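Local coordinates for mandelate racemase/muconate lactonizing enzyme family protein (Azoarcus sp., PDB 2QDE) that belongs to the mandelate racemase/muconate lactonizing enzyme family of the enolase superfamily and holds a barium ion in its barrel domain, at residues D32-K37 / D63-M68; S67-F72 / A105-A110; Q272-G275 / K279-R282; P308-L313 / Q324-P329. All blocks are in the same frame, centred on the assembly; numbering follows the deposited sequence.

Contact 1 (D32-K37 / D63-M68)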
loop_
_atom_site.group_PDB
_atom_site.type_symbol
_atom_site.label_atom_id
_atom_site.label_comp_id
_atom_site.label_asym_id
_atom_site.label_seq_id
_atom_site.Cartn_x
_atom_site.Cartn_y
_atom_site.Cartn_z
ATOM N N ASP A 32 -32.891 -28.979 15.008
ATOM C CA ASP A 32 -32.158 -29.567 16.125
ATOM C C ASP A 32 -31.335 -28.496 16.838
ATOM O O ASP A 32 -30.435 -27.881 16.247
ATOM C CB ASP A 32 -31.238 -30.695 15.651
ATOM C CG ASP A 32 -32.006 -31.870 15.055
ATOM O OD1 ASP A 32 -33.106 -32.189 15.564
ATOM O OD2 ASP A 32 -31.507 -32.481 14.089
ATOM N N GLY A 33 -31.642 -28.278 18.110
ATOM C CA GLY A 33 -30.932 -27.267 18.862
ATOM C C GLY A 33 -30.716 -27.645 20.306
ATOM O O GLY A 33 -30.824 -28.809 20.681
ATOM N N VAL A 34 -30.430 -26.650 21.133
ATOM C CA VAL A 34 -30.181 -26.898 22.534
ATOM C C VAL A 34 -30.721 -25.773 23.407
ATOM O O VAL A 34 -30.734 -24.615 22.994
ATOM C CB VAL A 34 -28.654 -27.065 22.756
ATOM C CG1 VAL A 34 -28.201 -26.324 23.988
ATOM C CG2 VAL A 34 -28.307 -28.537 22.857
ATOM N N LEU A 35 -31.188 -26.128 24.602
ATOM C CA LEU A 35 -31.675 -25.148 25.563
ATOM C C LEU A 35 -30.714 -25.206 26.739
ATOM O O LEU A 35 -30.221 -26.280 27.096
ATOM C CB LEU A 35 -33.087 -25.475 26.053
ATOM C CG LEU A 35 -34.267 -25.447 25.079
ATOM C CD1 LEU A 35 -35.555 -25.531 25.893
ATOM C CD2 LEU A 35 -34.263 -24.171 24.237
ATOM N N LEU A 36 -30.446 -24.054 27.337
ATOM C CA LEU A 36 -29.534 -23.972 28.466
ATOM C C LEU A 36 -30.220 -23.396 29.693
ATOM O O LEU A 36 -31.022 -22.468 29.598
ATOM C CB LEU A 36 -28.339 -23.082 28.111
ATOM C CG LEU A 36 -27.363 -22.712 29.238
ATOM C CD1 LEU A 36 -26.647 -23.959 29.747
ATOM C CD2 LEU A 36 -26.355 -21.696 28.722
ATOM N N LYS A 37 -29.896 -23.956 30.848
ATOM C CA LYS A 37 -30.433 -23.458 32.101
ATOM C C LYS A 37 -29.287 -23.297 33.077
ATOM O O LYS A 37 -28.564 -24.254 33.358
ATOM C CB LYS A 37 -31.474 -24.415 32.693
ATOM C CG LYS A 37 -32.814 -24.388 31.992
ATOM C CD LYS A 37 -33.822 -25.292 32.698
ATOM C CE LYS A 37 -35.150 -25.346 31.944
ATOM N NZ LYS A 37 -36.112 -26.303 32.586
ATOM N N ASP A 63 -24.371 -31.878 20.190
ATOM C CA ASP A 63 -23.327 -32.475 21.017
ATOM C C ASP A 63 -22.128 -31.547 21.230
ATOM O O ASP A 63 -21.555 -31.528 22.319
ATOM C CB ASP A 63 -22.896 -33.834 20.433
ATOM C CG ASP A 63 -23.995 -34.903 20.565
ATOM O OD1 ASP A 63 -24.987 -34.653 21.288
ATOM O OD2 ASP A 63 -23.872 -35.994 19.955
ATOM N N SER A 64 -21.764 -30.763 20.209
ATOM C CA SER A 64 -20.656 -29.804 20.326
ATOM C C SER A 64 -20.928 -28.865 21.482
ATOM O O SER A 64 -20.132 -28.721 22.403
ATOM C CB SER A 64 -20.538 -28.919 19.079
ATOM O OG SER A 64 -20.092 -29.652 17.973
ATOM N N ILE A 65 -22.067 -28.197 21.393
ATOM C CA ILE A 65 -22.477 -27.235 22.395
ATOM C C ILE A 65 -22.622 -27.867 23.777
ATOM O O ILE A 65 -22.157 -27.314 24.776
ATOM C CB ILE A 65 -23.803 -26.578 21.970
ATOM C CG1 ILE A 65 -23.607 -25.876 20.620
ATOM C CG2 ILE A 65 -24.275 -25.597 23.042
ATOM C CD1 ILE A 65 -24.895 -25.432 19.948
ATOM N N THR A 66 -23.249 -29.036 23.830
ATOM C CA THR A 66 -23.452 -29.706 25.100
ATOM C C THR A 66 -22.136 -30.052 25.776
ATOM O O THR A 66 -21.972 -29.830 26.975
ATOM C CB THR A 66 -24.298 -30.985 24.928
ATOM O OG1 THR A 66 -25.608 -30.629 24.465
ATOM C CG2 THR A 66 -24.420 -31.728 26.259
ATOM N N SER A 67 -21.189 -30.582 25.012
ATOM C CA SER A 67 -19.911 -30.948 25.593
ATOM C C SER A 67 -19.091 -29.734 26.012
ATOM O O SER A 67 -18.573 -29.686 27.128
ATOM C CB SER A 67 -19.101 -31.797 24.619
ATOM O OG SER A 67 -17.882 -32.187 25.221
ATOM N N MET A 68 -18.972 -28.742 25.135
ATOM C CA MET A 68 -18.177 -27.580 25.501
ATOM C C MET A 68 -18.740 -26.892 26.738
ATOM O O MET A 68 -17.990 -26.503 27.626
ATOM C CB MET A 68 -18.080 -26.582 24.343
ATOM C CG MET A 68 -17.021 -25.499 24.575
ATOM S SD MET A 68 -15.376 -26.176 24.935
ATOM C CE MET A 68 -15.005 -26.961 23.430
#

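Contact 2 (S67-F72 / A105-A110)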
loop_
_atom_site.group_PDB
_atom_site.type_symbol
_atom_site.label_atom_id
_atom_site.label_comp_id
_atom_site.label_asym_id
_atom_site.label_seq_id
_atom_site.Cartn_x
_atom_site.Cartn_y
_atom_site.Cartn_z
ATOM N N SER A 67 -21.189 -30.582 25.012
ATOM C CA SER A 67 -19.911 -30.948 25.593
ATOM C C SER A 67 -19.091 -29.734 26.012
ATOM O O SER A 67 -18.573 -29.686 27.128
ATOM C CB SER A 67 -19.101 -31.797 24.619
ATOM O OG SER A 67 -17.882 -32.187 25.221
ATOM N N MET A 68 -18.972 -28.742 25.135
ATOM C CA MET A 68 -18.177 -27.580 25.501
ATOM C C MET A 68 -18.740 -26.892 26.738
ATOM O O MET A 68 -17.990 -26.503 27.626
ATOM C CB MET A 68 -18.080 -26.582 24.343
ATOM C CG MET A 68 -17.021 -25.499 24.575
ATOM S SD MET A 68 -15.376 -26.176 24.935
ATOM C CE MET A 68 -15.005 -26.961 23.430
ATOM N N ILE A 69 -20.057 -26.756 26.810
ATOM C CA ILE A 69 -20.670 -26.106 27.963
ATOM C C ILE A 69 -20.550 -26.953 29.235
ATOM O O ILE A 69 -20.164 -26.450 30.287
ATOM C CB ILE A 69 -22.168 -25.804 27.712
ATOM C CG1 ILE A 69 -22.311 -24.725 26.635
ATOM C CG2 ILE A 69 -22.838 -25.343 29.003
ATOM C CD1 ILE A 69 -23.746 -24.321 26.358
ATOM N N CYS A 70 -20.870 -28.235 29.131
ATOM C CA CYS A 70 -20.823 -29.116 30.293
ATOM C C CYS A 70 -19.452 -29.621 30.725
ATOM O O CYS A 70 -19.152 -29.645 31.922
ATOM C CB CYS A 70 -21.763 -30.295 30.070
ATOM S SG CYS A 70 -23.493 -29.781 30.012
ATOM N N ASP A 71 -18.618 -30.008 29.769
ATOM C CA ASP A 71 -17.292 -30.528 30.090
ATOM C C ASP A 71 -16.223 -29.470 30.312
ATOM O O ASP A 71 -15.176 -29.761 30.892
ATOM C CB ASP A 71 -16.813 -31.484 28.991
ATOM C CG ASP A 71 -17.624 -32.765 28.931
ATOM O OD1 ASP A 71 -17.785 -33.410 29.987
ATOM O OD2 ASP A 71 -18.091 -33.133 27.835
ATOM N N PHE A 72 -16.481 -28.246 29.856
ATOM C CA PHE A 72 -15.507 -27.172 29.989
ATOM C C PHE A 72 -16.009 -25.891 30.646
ATOM O O PHE A 72 -15.555 -25.534 31.734
ATOM C CB PHE A 72 -14.923 -26.848 28.614
ATOM C CG PHE A 72 -14.077 -27.948 28.053
ATOM C CD1 PHE A 72 -12.723 -28.034 28.374
ATOM C CD2 PHE A 72 -14.641 -28.933 27.246
ATOM C CE1 PHE A 72 -11.940 -29.086 27.898
ATOM C CE2 PHE A 72 -13.867 -29.990 26.764
ATOM C CZ PHE A 72 -12.515 -30.065 27.091
ATOM N N ALA A 105 -22.347 -18.096 22.904
ATOM C CA ALA A 105 -23.498 -17.206 22.817
ATOM C C ALA A 105 -24.622 -17.692 23.726
ATOM O O ALA A 105 -25.252 -16.906 24.425
ATOM C CB ALA A 105 -23.993 -17.129 21.381
ATOM N N THR A 106 -24.866 -18.995 23.707
ATOM C CA THR A 106 -25.911 -19.587 24.524
ATOM C C THR A 106 -25.696 -19.300 26.008
ATOM O O THR A 106 -26.644 -18.981 26.733
ATOM C CB THR A 106 -25.974 -21.095 24.288
ATOM O OG1 THR A 106 -26.245 -21.334 22.902
ATOM C CG2 THR A 106 -27.079 -21.725 25.124
ATOM N N VAL A 107 -24.450 -19.413 26.456
ATOM C CA VAL A 107 -24.111 -19.142 27.845
ATOM C C VAL A 107 -24.384 -17.665 28.147
ATOM O O VAL A 107 -24.999 -17.323 29.155
ATOM C CB VAL A 107 -22.619 -19.451 28.113
ATOM C CG1 VAL A 107 -22.219 -18.961 29.503
ATOM C CG2 VAL A 107 -22.372 -20.945 27.985
ATOM N N ASP A 108 -23.921 -16.804 27.246
ATOM C CA ASP A 108 -24.092 -15.357 27.366
ATOM C C ASP A 108 -25.573 -14.980 27.486
ATOM O O ASP A 108 -25.940 -14.128 28.299
ATOM C CB ASP A 108 -23.463 -14.678 26.137
ATOM C CG ASP A 108 -23.770 -13.189 26.052
ATOM O OD1 ASP A 108 -22.843 -12.366 26.229
ATOM O OD2 ASP A 108 -24.941 -12.839 25.804
ATOM N N PHE A 109 -26.416 -15.614 26.673
ATOM C CA PHE A 109 -27.854 -15.338 26.691
ATOM C C PHE A 109 -28.461 -15.632 28.060
ATOM O O PHE A 109 -29.238 -14.829 28.581
ATOM C CB PHE A 109 -28.602 -16.181 25.652
ATOM C CG PHE A 109 -28.185 -15.928 24.225
ATOM C CD1 PHE A 109 -27.532 -14.745 23.861
ATOM C CD2 PHE A 109 -28.461 -16.874 23.238
ATOM C CE1 PHE A 109 -27.159 -14.515 22.532
ATOM C CE2 PHE A 109 -28.094 -16.656 21.908
ATOM C CZ PHE A 109 -27.443 -15.474 21.558
ATOM N N ALA A 110 -28.110 -16.787 28.625
ATOM C CA ALA A 110 -28.631 -17.200 29.927
ATOM C C ALA A 110 -28.076 -16.345 31.058
ATOM O O ALA A 110 -28.728 -16.161 32.079
ATOM C CB ALA A 110 -28.321 -18.686 30.184
#

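Contact 3 (Q272-G275 / K279-R282)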
loop_
_atom_site.group_PDB
_atom_site.type_symbol
_atom_site.label_atom_id
_atom_site.label_comp_id
_atom_site.label_asym_id
_atom_site.label_seq_id
_atom_site.Cartn_x
_atom_site.Cartn_y
_atom_site.Cartn_z
ATOM N N GLN A 272 -25.584 -15.526 17.508
ATOM C CA GLN A 272 -24.849 -16.776 17.680
ATOM C C GLN A 272 -23.517 -16.769 16.924
ATOM O O GLN A 272 -22.567 -17.439 17.321
ATOM C CB GLN A 272 -25.701 -17.972 17.231
ATOM C CG GLN A 272 -26.920 -18.222 18.111
ATOM C CD GLN A 272 -28.174 -17.548 17.598
ATOM O OE1 GLN A 272 -28.112 -16.518 16.919
ATOM N NE2 GLN A 272 -29.330 -18.122 17.931
ATOM N N LYS A 273 -23.447 -16.012 15.834
ATOM C CA LYS A 273 -22.211 -15.935 15.064
ATOM C C LYS A 273 -21.210 -15.074 15.827
ATOM O O LYS A 273 -20.032 -15.424 15.956
ATOM C CB LYS A 273 -22.482 -15.321 13.689
ATOM C CG LYS A 273 -21.242 -15.157 12.824
ATOM C CD LYS A 273 -21.574 -14.540 11.464
ATOM C CE LYS A 273 -22.224 -13.163 11.602
ATOM N NZ LYS A 273 -22.422 -12.508 10.274
ATOM N N ALA A 274 -21.698 -13.948 16.336
ATOM C CA ALA A 274 -20.872 -13.009 17.092
ATOM C C ALA A 274 -20.324 -13.657 18.360
ATOM O O ALA A 274 -19.208 -13.356 18.787
ATOM C CB ALA A 274 -21.682 -11.767 17.449
ATOM N N GLY A 275 -21.127 -14.532 18.969
ATOM C CA GLY A 275 -20.694 -15.209 20.177
ATOM C C GLY A 275 -21.403 -14.782 21.450
ATOM O O GLY A 275 -20.951 -15.115 22.544
ATOM N N LYS A 279 -20.437 -9.847 23.016
ATOM C CA LYS A 279 -19.600 -9.928 21.824
ATOM C C LYS A 279 -20.272 -9.179 20.668
ATOM O O LYS A 279 -19.598 -8.546 19.846
ATOM C CB LYS A 279 -19.359 -11.395 21.434
ATOM C CG LYS A 279 -18.419 -12.157 22.372
ATOM C CD LYS A 279 -16.967 -11.713 22.221
ATOM C CE LYS A 279 -16.321 -12.272 20.934
ATOM N NZ LYS A 279 -15.469 -11.238 20.219
ATOM N N ALA A 280 -21.600 -9.251 20.610
ATOM C CA ALA A 280 -22.352 -8.564 19.569
ATOM C C ALA A 280 -22.200 -7.046 19.713
ATOM O O ALA A 280 -22.078 -6.339 18.720
ATOM C CB ALA A 280 -23.823 -8.952 19.631
ATOM N N GLN A 281 -22.211 -6.544 20.946
ATOM C CA GLN A 281 -22.061 -5.104 21.161
ATOM C C GLN A 281 -20.701 -4.633 20.647
ATOM O O GLN A 281 -20.585 -3.556 20.065
ATOM C CB GLN A 281 -22.203 -4.762 22.648
ATOM C CG GLN A 281 -23.591 -5.023 23.224
ATOM C CD GLN A 281 -23.686 -4.640 24.685
ATOM O OE1 GLN A 281 -24.330 -3.646 25.046
ATOM N NE2 GLN A 281 -23.032 -5.418 25.535
ATOM N N ARG A 282 -19.671 -5.445 20.869
ATOM C CA ARG A 282 -18.332 -5.101 20.402
ATOM C C ARG A 282 -18.335 -5.117 18.868
ATOM O O ARG A 282 -17.802 -4.222 18.222
ATOM C CB ARG A 282 -17.313 -6.104 20.954
ATOM C CG ARG A 282 -17.215 -6.091 22.484
ATOM C CD ARG A 282 -16.247 -7.143 23.002
ATOM N NE ARG A 282 -16.138 -7.106 24.460
ATOM C CZ ARG A 282 -15.575 -8.059 25.200
ATOM N NH1 ARG A 282 -15.060 -9.140 24.628
ATOM N NH2 ARG A 282 -15.534 -7.932 26.520
HETATM O O HOH W 1 -20.802 -12.508 24.573
#

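Contact 4 (P308-L313 / Q324-P329)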
loop_
_atom_site.group_PDB
_atom_site.type_symbol
_atom_site.label_atom_id
_atom_site.label_comp_id
_atom_site.label_asym_id
_atom_site.label_seq_id
_atom_site.Cartn_x
_atom_site.Cartn_y
_atom_site.Cartn_z
ATOM N N PRO A 308 -32.899 -12.772 22.802
ATOM C CA PRO A 308 -31.658 -11.998 22.965
ATOM C C PRO A 308 -31.532 -10.926 21.875
ATOM O O PRO A 308 -31.276 -9.753 22.161
ATOM C CB PRO A 308 -30.567 -13.067 22.869
ATOM C CG PRO A 308 -31.243 -14.280 23.439
ATOM C CD PRO A 308 -32.624 -14.222 22.801
ATOM N N ALA A 309 -31.731 -11.338 20.626
ATOM C CA ALA A 309 -31.654 -10.423 19.498
ATOM C C ALA A 309 -32.716 -9.318 19.608
ATOM O O ALA A 309 -32.442 -8.160 19.316
ATOM C CB ALA A 309 -31.825 -11.194 18.184
ATOM N N ALA A 310 -33.925 -9.673 20.036
ATOM C CA ALA A 310 -34.988 -8.676 20.166
ATOM C C ALA A 310 -34.552 -7.570 21.126
ATOM O O ALA A 310 -34.743 -6.384 20.845
ATOM C CB ALA A 310 -36.271 -9.326 20.659
ATOM N N HIS A 311 -33.960 -7.955 22.254
ATOM C CA HIS A 311 -33.495 -6.978 23.237
ATOM C C HIS A 311 -32.353 -6.117 22.675
ATOM O O HIS A 311 -32.334 -4.888 22.841
ATOM C CB HIS A 311 -33.043 -7.701 24.505
ATOM C CG HIS A 311 -34.177 -8.194 25.352
ATOM N ND1 HIS A 311 -34.897 -7.364 26.184
ATOM C CD2 HIS A 311 -34.729 -9.425 25.476
ATOM C CE1 HIS A 311 -35.844 -8.061 26.787
ATOM N NE2 HIS A 311 -35.764 -9.315 26.376
ATOM N N LEU A 312 -31.410 -6.772 22.004
ATOM C CA LEU A 312 -30.271 -6.089 21.404
ATOM C C LEU A 312 -30.685 -5.138 20.272
ATOM O O LEU A 312 -30.175 -4.021 20.182
ATOM C CB LEU A 312 -29.274 -7.118 20.860
ATOM C CG LEU A 312 -28.037 -6.534 20.172
ATOM C CD1 LEU A 312 -27.127 -5.928 21.227
ATOM C CD2 LEU A 312 -27.302 -7.618 19.385
ATOM N N LEU A 313 -31.595 -5.583 19.406
ATOM C CA LEU A 313 -32.037 -4.756 18.287
ATOM C C LEU A 313 -32.810 -3.514 18.718
ATOM O O LEU A 313 -32.854 -2.521 17.989
ATOM C CB LEU A 313 -32.900 -5.565 17.310
ATOM C CG LEU A 313 -32.247 -6.790 16.661
ATOM C CD1 LEU A 313 -33.200 -7.400 15.651
ATOM C CD2 LEU A 313 -30.948 -6.394 15.985
ATOM N N GLN A 324 -34.608 -5.204 10.395
ATOM C CA GLN A 324 -33.978 -6.442 10.808
ATOM C C GLN A 324 -34.575 -7.727 10.234
ATOM O O GLN A 324 -35.513 -7.692 9.433
ATOM C CB GLN A 324 -33.959 -6.481 12.334
ATOM C CG GLN A 324 -33.272 -5.261 12.937
ATOM C CD GLN A 324 -31.800 -5.215 12.584
ATOM O OE1 GLN A 324 -31.077 -6.174 12.822
ATOM N NE2 GLN A 324 -31.351 -4.104 12.014
ATOM N N GLU A 325 -34.036 -8.861 10.666
ATOM C CA GLU A 325 -34.484 -10.144 10.147
ATOM C C GLU A 325 -34.522 -11.250 11.202
ATOM O O GLU A 325 -34.313 -12.424 10.893
ATOM C CB GLU A 325 -33.551 -10.553 9.010
ATOM C CG GLU A 325 -34.123 -11.570 8.069
ATOM C CD GLU A 325 -33.046 -12.399 7.414
ATOM O OE1 GLU A 325 -32.381 -13.184 8.136
ATOM O OE2 GLU A 325 -32.856 -12.266 6.182
ATOM N N ASN A 326 -34.794 -10.877 12.445
ATOM C CA ASN A 326 -34.852 -11.835 13.542
ATOM C C ASN A 326 -36.292 -12.348 13.685
ATOM O O ASN A 326 -37.051 -11.838 14.499
ATOM C CB ASN A 326 -34.380 -11.134 14.822
ATOM C CG ASN A 326 -34.472 -12.017 16.054
ATOM O OD1 ASN A 326 -33.971 -13.140 16.075
ATOM N ND2 ASN A 326 -35.103 -11.493 17.102
ATOM N N ALA A 327 -36.662 -13.358 12.896
ATOM C CA ALA A 327 -38.031 -13.886 12.928
ATOM C C ALA A 327 -38.145 -15.412 12.971
ATOM O O ALA A 327 -39.016 -15.995 12.316
ATOM C CB ALA A 327 -38.810 -13.343 11.726
ATOM N N GLY A 328 -37.277 -16.052 13.748
ATOM C CA GLY A 328 -37.296 -17.500 13.855
ATOM C C GLY A 328 -38.671 -18.104 14.097
ATOM O O GLY A 328 -39.049 -19.053 13.404
ATOM N N PRO A 329 -39.443 -17.585 15.067
ATOM C CA PRO A 329 -40.782 -18.099 15.376
ATOM C C PRO A 329 -41.748 -18.129 14.189
ATOM O O PRO A 329 -42.567 -19.044 14.077
ATOM C CB PRO A 329 -41.263 -17.166 16.487
ATOM C CG PRO A 329 -39.985 -16.815 17.202
ATOM C CD PRO A 329 -39.065 -16.529 16.024
#

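Contact 1 (D32-K37 / D63-M68)
In the alpha+beta N-terminal domain of this enolase-superfamily protein, Val34 of the antiparallel sheet meets Ile65 and Thr66 of helix 62-78, an instance of a helix laid over one face of a sheet. The valine is the whole of the strand's share and divides its two methyls between the partners. CG1 lies 4.1 Å from Ile65 CG2, the two side chains sliding past one another in opposite directions. CG2 turns to Thr66 and stands 3.8 Å from its OG1, crossing that side chain at a slant. With chi1 of Val34 at 137°, roughly 40° from a staggered position, the two methyls face different partners.

Ile65 keeps CG2 opposite its own backbone N (chi1 -60°), which presents this branch to the strand; its side chain also touches Gln102 and Ala103 of helix 101-119. The hydroxyl of Thr66 is already engaged, in a hydrogen bond with Gln62 O one turn back, and Gln62 in turn bonds through NE2 to Gly33 O, so the same helical turn reaches the strand by a polar route as well. Elsewhere on the helix, Ser64 and Ser67 pack on a second subunit. The contact is therefore van der Waals throughout, one methyl set on a methyl and the other on a hydroxyl oxygen whose polar need is met within its own helix, by Gln62 O.

Contact 2 (S67-F72 / A105-A110)
Ser67 OG donates to Asp71 OD2 over 2.8 Å, on the oxygen's anti lone pair, and the same hydroxyl makes a weak hydrogen bond with Thr61 OG1 of the second subunit. This bond spans one turn of helix 62-78, which packs against helix 101-119 in the helical layer of the N-terminal capping domain. Asp71 has a further partner, since its OD1 forms a salt bridge with Arg385. The polar pair thus belongs to the part of the helix that serves the subunit interface, while Ile69 serves the helix-helix contact.

In the backbone, Asp71 N bonds to Ser67 O at 2.7 Å, and the overlapping turn at 68-72 is of the wider pi type. Across the interface everything is aliphatic. Ile69 runs out straight (chi2 -178°), carrying CD1 to Val107 and to Thr106, whose CG2 lies 4.4 Å from that CD1. Thr106 can offer a methyl here because its OG1 is turned back along the helix to Gln102 O. Leu36 of strand 31-40 touches both Ile69 and Thr106, so the strand packs against both helices where they meet.

Helix 101-119 also reaches the barrel domain, for the Asp108 carboxylate accepts the backbone N-H groups of Leu277 and Leu278, one on each oxygen. Back at the helix pair, Val107 and Ile69 slide past each other in opposite directions, and Val107 CG2 sits alongside the isoleucine tip, 4.0 Å from Ile69 CG1 and equally far from Ile69 CD1.

Contact 3 (Q272-G275 / K279-R282)
Lys279 curls over the carbonyl of Ala274, in the beta-alpha connection that leads from barrel strand 266-269 into helix 277-290 of the enolase-type barrel. Its CB makes the closest approach, 3.3 Å from Ala274 O. CG is near two carbonyl oxygens, 3.9 Å from Gly275 O and similarly near Ala274 O. The chain does not extend from there: bends of the same sense at chi2 (-72°) and chi3 (-75°) swing it round, so that CD passes by and CE returns to 3.8 Å from Ala274 O. NZ finally leads away from the 272-275 segment, on a side chain that also packs against Val90 and Asp94 of helix 86-96. The lysine thus contributes its aliphatic length here, wrapped about a carbonyl oxygen.

Beside it the two backbones come together through small residues. Ala274 CB lies 3.9 Å from Ala280 CA, and Ala274 CB and Ala280 CB are 4.2 Å apart. Helix 271-274 ends at Gly275, whose positive phi (110°) takes the chain out of helical geometry, a backbone conformation that suits glycine. In the same short helix Lys273 NZ forms a salt bridge with Asp246, a ligand of the barium ion, so the turn lies next to the second shell of the metal site. A water completes the junction, accepting from Lys279 N at 3.1 Å and donating weakly to Gly275 O.

Contact 4 (P308-L313 / Q324-P329)
Leu313 and Gln324 carry one half of this contact, Ala309 and Asn326 the other. Leu313 presses both methyls on the glutamine: CD1 sits 3.5 Å from Gln324 CB and from CG, and CD2 comes within 3.2 Å of Gln324 OE1, a tight apolar approach to an oxygen. Leu313 CD1 also reaches Asn326 CB at 4.0 Å. Next to it the methyl of Ala309 rests over the face of the Asn326 amide, with Ala309 CB 3.5 Å from Asn326 CG.

Neither amide depends on these neighbours for its polar needs. Gln324, bent at chi2 (-65°), folds its amide back so that OE1 takes the N-H of Cys296 while NE2 serves Phe322 O and Val294 O. Asn326 projects toward helix 303-315 (chi1 177°) and gives ND2 to Ala306 O, close to the kink at Pro308.

Further out, backbone bonds tie Gln324 to Pro136 and Gly138 of strand 135-140, and Glu325 to Cys296 of strand 294-296. Lying between the last and first of the parallel strands, 324-325 closes the cylinder, as expected of the (beta/alpha)7-beta barrel of the enolase superfamily.

Along the chain the contacts follow in order, contacts 1 and 2 in the N-terminal domain and contacts 3 and 4 in the barrel. The first two have centres 7 Å apart, share helix 62-78 and are joined by Leu36, which also packs on Ala110. The centres of contacts 3 and 4 are 13 Å apart, and the two meet where Ala280 packs on Leu312. Helix 101-119 bridges to the barrel by packing: Ala105 of contact 2 lies on Gly275, and Phe109 on Pro308. Contact 1 touches neither barrel contact directly. Packing therefore runs continuously from the sheet through two helices to the barrel wall, and contacts 1 and 2 also face a second subunit.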